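PDB 5TI1: fumarylacetoacetate hydrolase from Burkholderia xenovorans, which probably hydrolyses fumarylacetoacetate to fumarate and acetoacetate, the last step of phenylalanine and tyrosine breakdown, with a magnesium ion bound in its active site. Local coordinates for residues G62-L76 and L129-L142. Numbering follows the deposited sequence.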
loop_
_atom_site.group_PDB
_atom_site.type_symbol
_atom_site.label_atom_id
_atom_site.label_comp_id
_atom_site.label_asym_id
_atom_site.label_seq_id
_atom_site.Cartn_x
_atom_site.Cartn_y
_atom_site.Cartn_z
ATOM N N GLY B 62 -25.431 0.006 22.356
ATOM C CA GLY B 62 -26.685 0.663 22.030
ATOM C C GLY B 62 -26.433 1.853 21.128
ATOM O O GLY B 62 -25.602 1.805 20.213
ATOM N N ASP B 63 -27.130 2.955 21.407
ATOM C CA ASP B 63 -26.933 4.188 20.659
ATOM C C ASP B 63 -25.827 5.066 21.256
ATOM O O ASP B 63 -25.726 6.244 20.907
ATOM C CB ASP B 63 -28.259 4.962 20.552
ATOM C CG ASP B 63 -28.825 5.371 21.904
ATOM O OD1 ASP B 63 -28.113 5.252 22.923
ATOM O OD2 ASP B 63 -29.998 5.816 21.953
ATOM N N SER B 64 -24.993 4.517 22.132
ATOM C CA SER B 64 -23.976 5.297 22.820
ATOM C C SER B 64 -22.579 4.735 22.534
ATOM O O SER B 64 -22.396 3.835 21.709
ATOM C CB SER B 64 -24.273 5.340 24.321
ATOM O OG SER B 64 -25.440 6.100 24.574
ATOM N N ILE B 65 -21.586 5.295 23.220
ATOM C CA ILE B 65 -20.187 4.903 23.083
ATOM C C ILE B 65 -19.571 4.910 24.469
ATOM O O ILE B 65 -19.775 5.856 25.237
ATOM C CB ILE B 65 -19.395 5.859 22.164
ATOM C CG1 ILE B 65 -20.041 5.980 20.784
ATOM C CG2 ILE B 65 -17.954 5.419 22.045
ATOM C CD1 ILE B 65 -19.415 7.098 19.915
ATOM N N VAL B 66 -18.820 3.868 24.794
ATOM C CA VAL B 66 -18.043 3.842 26.025
ATOM C C VAL B 66 -16.668 4.442 25.746
ATOM O O VAL B 66 -15.959 4.006 24.833
ATOM C CB VAL B 66 -17.923 2.417 26.582
ATOM C CG1 VAL B 66 -17.081 2.436 27.821
ATOM C CG2 VAL B 66 -19.301 1.849 26.883
ATOM N N ASP B 67 -16.298 5.449 26.529
ATOM C CA ASP B 67 -14.972 6.055 26.473
ATOM C C ASP B 67 -14.029 5.147 27.253
ATOM O O ASP B 67 -14.047 5.135 28.482
ATOM C CB ASP B 67 -15.016 7.459 27.065
ATOM C CG ASP B 67 -13.724 8.235 26.864
ATOM O OD1 ASP B 67 -12.638 7.621 26.803
ATOM O OD2 ASP B 67 -13.802 9.478 26.780
ATOM N N LEU B 68 -13.201 4.375 26.548
ATOM C CA LEU B 68 -12.348 3.418 27.256
ATOM C C LEU B 68 -11.278 4.131 28.072
ATOM O O LEU B 68 -10.953 3.702 29.183
ATOM C CB LEU B 68 -11.705 2.438 26.278
ATOM C CG LEU B 68 -12.635 1.603 25.406
ATOM C CD1 LEU B 68 -11.864 0.386 24.883
ATOM C CD2 LEU B 68 -13.895 1.201 26.174
ATOM N N ALA B 69 -10.736 5.237 27.550
ATOM C CA ALA B 69 -9.738 5.995 28.298
ATOM C C ALA B 69 -10.309 6.510 29.613
ATOM O O ALA B 69 -9.629 6.491 30.644
ATOM C CB ALA B 69 -9.199 7.146 27.446
ATOM N N ALA B 70 -11.571 6.948 29.603
ATOM C CA ALA B 70 -12.200 7.399 30.841
ATOM C C ALA B 70 -12.365 6.253 31.840
ATOM O O ALA B 70 -12.134 6.435 33.041
ATOM C CB ALA B 70 -13.545 8.057 30.534
ATOM N N LEU B 71 -12.771 5.070 31.372
ATOM C CA LEU B 71 -12.895 3.930 32.276
ATOM C C LEU B 71 -11.543 3.499 32.836
ATOM O O LEU B 71 -11.460 3.070 33.995
ATOM C CB LEU B 71 -13.558 2.754 31.563
ATOM C CG LEU B 71 -15.030 2.876 31.176
ATOM C CD1 LEU B 71 -15.562 1.503 30.828
ATOM C CD2 LEU B 71 -15.841 3.494 32.303
ATOM N N GLU B 72 -10.480 3.593 32.029
ATOM C CA GLU B 72 -9.143 3.280 32.518
ATOM C C GLU B 72 -8.686 4.290 33.565
ATOM O O GLU B 72 -8.128 3.908 34.604
ATOM C CB GLU B 72 -8.157 3.241 31.354
ATOM C CG GLU B 72 -6.796 2.713 31.735
ATOM C CD GLU B 72 -5.744 3.109 30.733
ATOM O OE1 GLU B 72 -5.994 4.081 29.990
ATOM O OE2 GLU B 72 -4.682 2.448 30.682
ATOM N N SER B 73 -8.914 5.584 33.308
ATOM C CA SER B 73 -8.516 6.615 34.264
ATOM C C SER B 73 -9.208 6.426 35.605
ATOM O O SER B 73 -8.610 6.666 36.662
ATOM C CB SER B 73 -8.821 8.002 33.700
ATOM O OG SER B 73 -7.965 8.287 32.612
ATOM N N ALA B 74 -10.469 5.997 35.585
ATOM C CA ALA B 74 -11.215 5.762 36.813
ATOM C C ALA B 74 -10.841 4.452 37.492
ATOM O O ALA B 74 -11.328 4.186 38.597
ATOM C CB ALA B 74 -12.718 5.781 36.525
ATOM N N GLY B 75 -9.999 3.633 36.865
ATOM C CA GLY B 75 -9.575 2.380 37.452
ATOM C C GLY B 75 -10.493 1.205 37.215
ATOM O O GLY B 75 -10.328 0.176 37.877
ATOM N N LEU B 76 -11.453 1.312 36.298
ATOM C CA LEU B 76 -12.368 0.214 36.011
ATOM C C LEU B 76 -11.921 -0.643 34.835
ATOM O O LEU B 76 -12.567 -1.652 34.533
ATOM C CB LEU B 76 -13.778 0.749 35.736
ATOM C CG LEU B 76 -14.505 1.534 36.824
ATOM C CD1 LEU B 76 -15.993 1.417 36.593
ATOM C CD2 LEU B 76 -14.144 1.056 38.212
ATOM N N LEU B 129 -19.336 9.173 36.766
ATOM C CA LEU B 129 -18.484 8.537 35.766
ATOM C C LEU B 129 -19.291 8.134 34.539
ATOM O O LEU B 129 -18.825 8.278 33.402
ATOM C CB LEU B 129 -17.789 7.320 36.370
ATOM C CG LEU B 129 -16.886 6.550 35.406
ATOM C CD1 LEU B 129 -15.729 7.430 34.938
ATOM C CD2 LEU B 129 -16.386 5.262 36.054
ATOM N N ARG B 130 -20.512 7.640 34.757
ATOM C CA ARG B 130 -21.369 7.235 33.648
ATOM C C ARG B 130 -21.743 8.428 32.776
ATOM O O ARG B 130 -21.780 8.320 31.543
ATOM C CB ARG B 130 -22.609 6.538 34.205
ATOM C CG ARG B 130 -23.557 5.954 33.191
ATOM C CD ARG B 130 -24.649 5.197 33.924
ATOM N NE ARG B 130 -25.857 5.053 33.121
ATOM C CZ ARG B 130 -26.975 4.483 33.557
ATOM N NH1 ARG B 130 -27.036 4.006 34.792
ATOM N NH2 ARG B 130 -28.030 4.395 32.757
ATOM N N GLY B 131 -22.004 9.581 33.398
ATOM C CA GLY B 131 -22.254 10.801 32.644
ATOM C C GLY B 131 -21.066 11.274 31.831
ATOM O O GLY B 131 -21.244 12.014 30.858
ATOM N N ARG B 132 -19.853 10.878 32.212
ATOM C CA ARG B 132 -18.650 11.206 31.459
ATOM C C ARG B 132 -18.244 10.107 30.493
ATOM O O ARG B 132 -17.897 10.395 29.344
ATOM C CB ARG B 132 -17.481 11.488 32.407
ATOM C CG ARG B 132 -17.449 12.893 32.954
ATOM C CD ARG B 132 -16.122 13.208 33.621
ATOM N NE ARG B 132 -15.945 12.488 34.880
ATOM C CZ ARG B 132 -15.075 11.499 35.058
ATOM N NH1 ARG B 132 -14.295 11.110 34.058
ATOM N NH2 ARG B 132 -14.980 10.901 36.235
ATOM N N ALA B 133 -18.286 8.849 30.933
ATOM C CA ALA B 133 -17.697 7.757 30.172
ATOM C C ALA B 133 -18.610 7.212 29.084
ATOM O O ALA B 133 -18.136 6.451 28.232
ATOM C CB ALA B 133 -17.283 6.617 31.110
ATOM N N LEU B 134 -19.891 7.573 29.088
ATOM C CA LEU B 134 -20.832 7.140 28.064
ATOM C C LEU B 134 -21.322 8.353 27.287
ATOM O O LEU B 134 -21.888 9.285 27.868
ATOM C CB LEU B 134 -22.008 6.377 28.675
ATOM C CG LEU B 134 -21.814 4.865 28.568
ATOM C CD1 LEU B 134 -20.796 4.400 29.592
ATOM C CD2 LEU B 134 -23.126 4.137 28.736
ATOM N N ILE B 135 -21.115 8.329 25.976
ATOM C CA ILE B 135 -21.414 9.446 25.090
ATOM C C ILE B 135 -22.385 8.959 24.023
ATOM O O ILE B 135 -22.261 7.832 23.530
ATOM C CB ILE B 135 -20.118 10.004 24.459
ATOM C CG1 ILE B 135 -19.337 10.826 25.483
ATOM C CG2 ILE B 135 -20.391 10.813 23.214
ATOM C CD1 ILE B 135 -18.140 10.083 26.059
ATOM N N ARG B 136 -23.361 9.800 23.686
ATOM C CA ARG B 136 -24.294 9.470 22.616
ATOM C C ARG B 136 -23.573 9.475 21.275
ATOM O O ARG B 136 -22.749 10.350 21.004
ATOM C CB ARG B 136 -25.456 10.469 22.592
ATOM C CG ARG B 136 -26.344 10.458 23.833
ATOM C CD ARG B 136 -27.293 9.262 23.855
ATOM N NE ARG B 136 -28.076 9.145 22.620
ATOM C CZ ARG B 136 -29.367 9.458 22.490
ATOM N NH1 ARG B 136 -30.068 9.916 23.525
ATOM N NH2 ARG B 136 -29.964 9.300 21.314
ATOM N N GLN B 137 -23.870 8.481 20.433
ATOM C CA GLN B 137 -23.307 8.497 19.087
ATOM C C GLN B 137 -23.761 9.736 18.325
ATOM O O GLN B 137 -23.048 10.225 17.440
ATOM C CB GLN B 137 -23.703 7.227 18.340
ATOM C CG GLN B 137 -23.065 5.963 18.916
ATOM C CD GLN B 137 -23.612 4.691 18.298
ATOM O OE1 GLN B 137 -24.035 4.686 17.138
ATOM N NE2 GLN B 137 -23.616 3.600 19.076
ATOM N N ALA B 138 -24.940 10.256 18.682
ATOM C CA ALA B 138 -25.467 11.505 18.143
ATOM C C ALA B 138 -24.591 12.706 18.468
ATOM O O ALA B 138 -24.754 13.766 17.850
ATOM C CB ALA B 138 -26.874 11.739 18.688
ATOM N N ASP B 139 -23.673 12.579 19.424
ATOM C CA ASP B 139 -22.784 13.677 19.773
ATOM C C ASP B 139 -21.353 13.423 19.329
ATOM O O ASP B 139 -20.467 14.230 19.628
ATOM C CB ASP B 139 -22.842 13.938 21.279
ATOM C CG ASP B 139 -24.190 14.474 21.717
ATOM O OD1 ASP B 139 -24.727 15.368 21.017
ATOM O OD2 ASP B 139 -24.723 13.989 22.740
ATOM N N ALA B 140 -21.112 12.337 18.606
ATOM C CA ALA B 140 -19.762 11.860 18.362
ATOM C C ALA B 140 -19.362 12.037 16.906
ATOM O O ALA B 140 -20.205 12.061 16.005
ATOM C CB ALA B 140 -19.628 10.386 18.746
ATOM N N GLN B 141 -18.053 12.188 16.709
ATOM C CA GLN B 141 -17.385 12.080 15.420
ATOM C C GLN B 141 -16.651 10.749 15.397
ATOM O O GLN B 141 -15.816 10.499 16.269
ATOM C CB GLN B 141 -16.388 13.220 15.230
ATOM C CG GLN B 141 -16.993 14.589 15.395
ATOM C CD GLN B 141 -17.983 14.863 14.306
ATOM O OE1 GLN B 141 -17.732 14.543 13.141
ATOM N NE2 GLN B 141 -19.132 15.426 14.670
ATOM N N LEU B 142 -16.960 9.898 14.421
ATOM C CA LEU B 142 -16.269 8.618 14.267
ATOM C C LEU B 142 -15.244 8.725 13.148
ATOM O O LEU B 142 -15.564 9.177 12.042
ATOM C CB LEU B 142 -17.252 7.487 13.970
ATOM C CG LEU B 142 -18.390 7.411 14.979
ATOM C CD1 LEU B 142 -19.304 6.244 14.633
ATOM C CD2 LEU B 142 -17.824 7.302 16.389
HETATM O O HOH W 1 -27.106 8.614 19.776
HETATM O O HOH W 2 -15.123 10.826 28.772
#
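Ile65 and Gln137 pack side chain to side chain next to the antiparallel pairing of strand 64-67 with strand 134-136, an outermost strand of the five-stranded antiparallel sheet in the N-terminal domain. Ile65 and Ile135 form a hydrogen-bonded pair: Ile135 N gives a good bond to Ile65 O, while the return bond from Ile65 N is weak. Two residues on, Asp67 N donates almost straight to Ala133 O (2.7 Å, 177°). With CG1 lying beside its own backbone N (chi1 -56°), Ile65 runs across the Gln137 chain at about a right angle, CG1 to CG 3.6 Å, and its CD1 presses tightly on Ala140 CB at 3.5 Å. Phe47 of strand 44-49 also packs against Ile65.

Beyond the strands, helix 68-73 runs roughly antiparallel to the end of helix 127-133. Leu129, from helix 127-133, reaches the end of helix 68-73: CD2 lies 3.7 Å from Ala74 CB and meets Leu76 CD1 tip to tip, while Leu71 CD2 rests on Ala133 CB. Asp67 caps its helix through OD1 to Ala70 N; OD2 pairs with Arg56 and accepts from a water that also donates to Arg132 O.

At the other end, Arg136 stacks its guanidinium on the Asp63 carboxylate, the planes 9° apart, a purely electrostatic salt bridge. Gln137 N bonds Asp63 O, and through its extended side chain NE2 donates to Ser64 O (2.9 Å), which lies in the plane of the Gln137 amide.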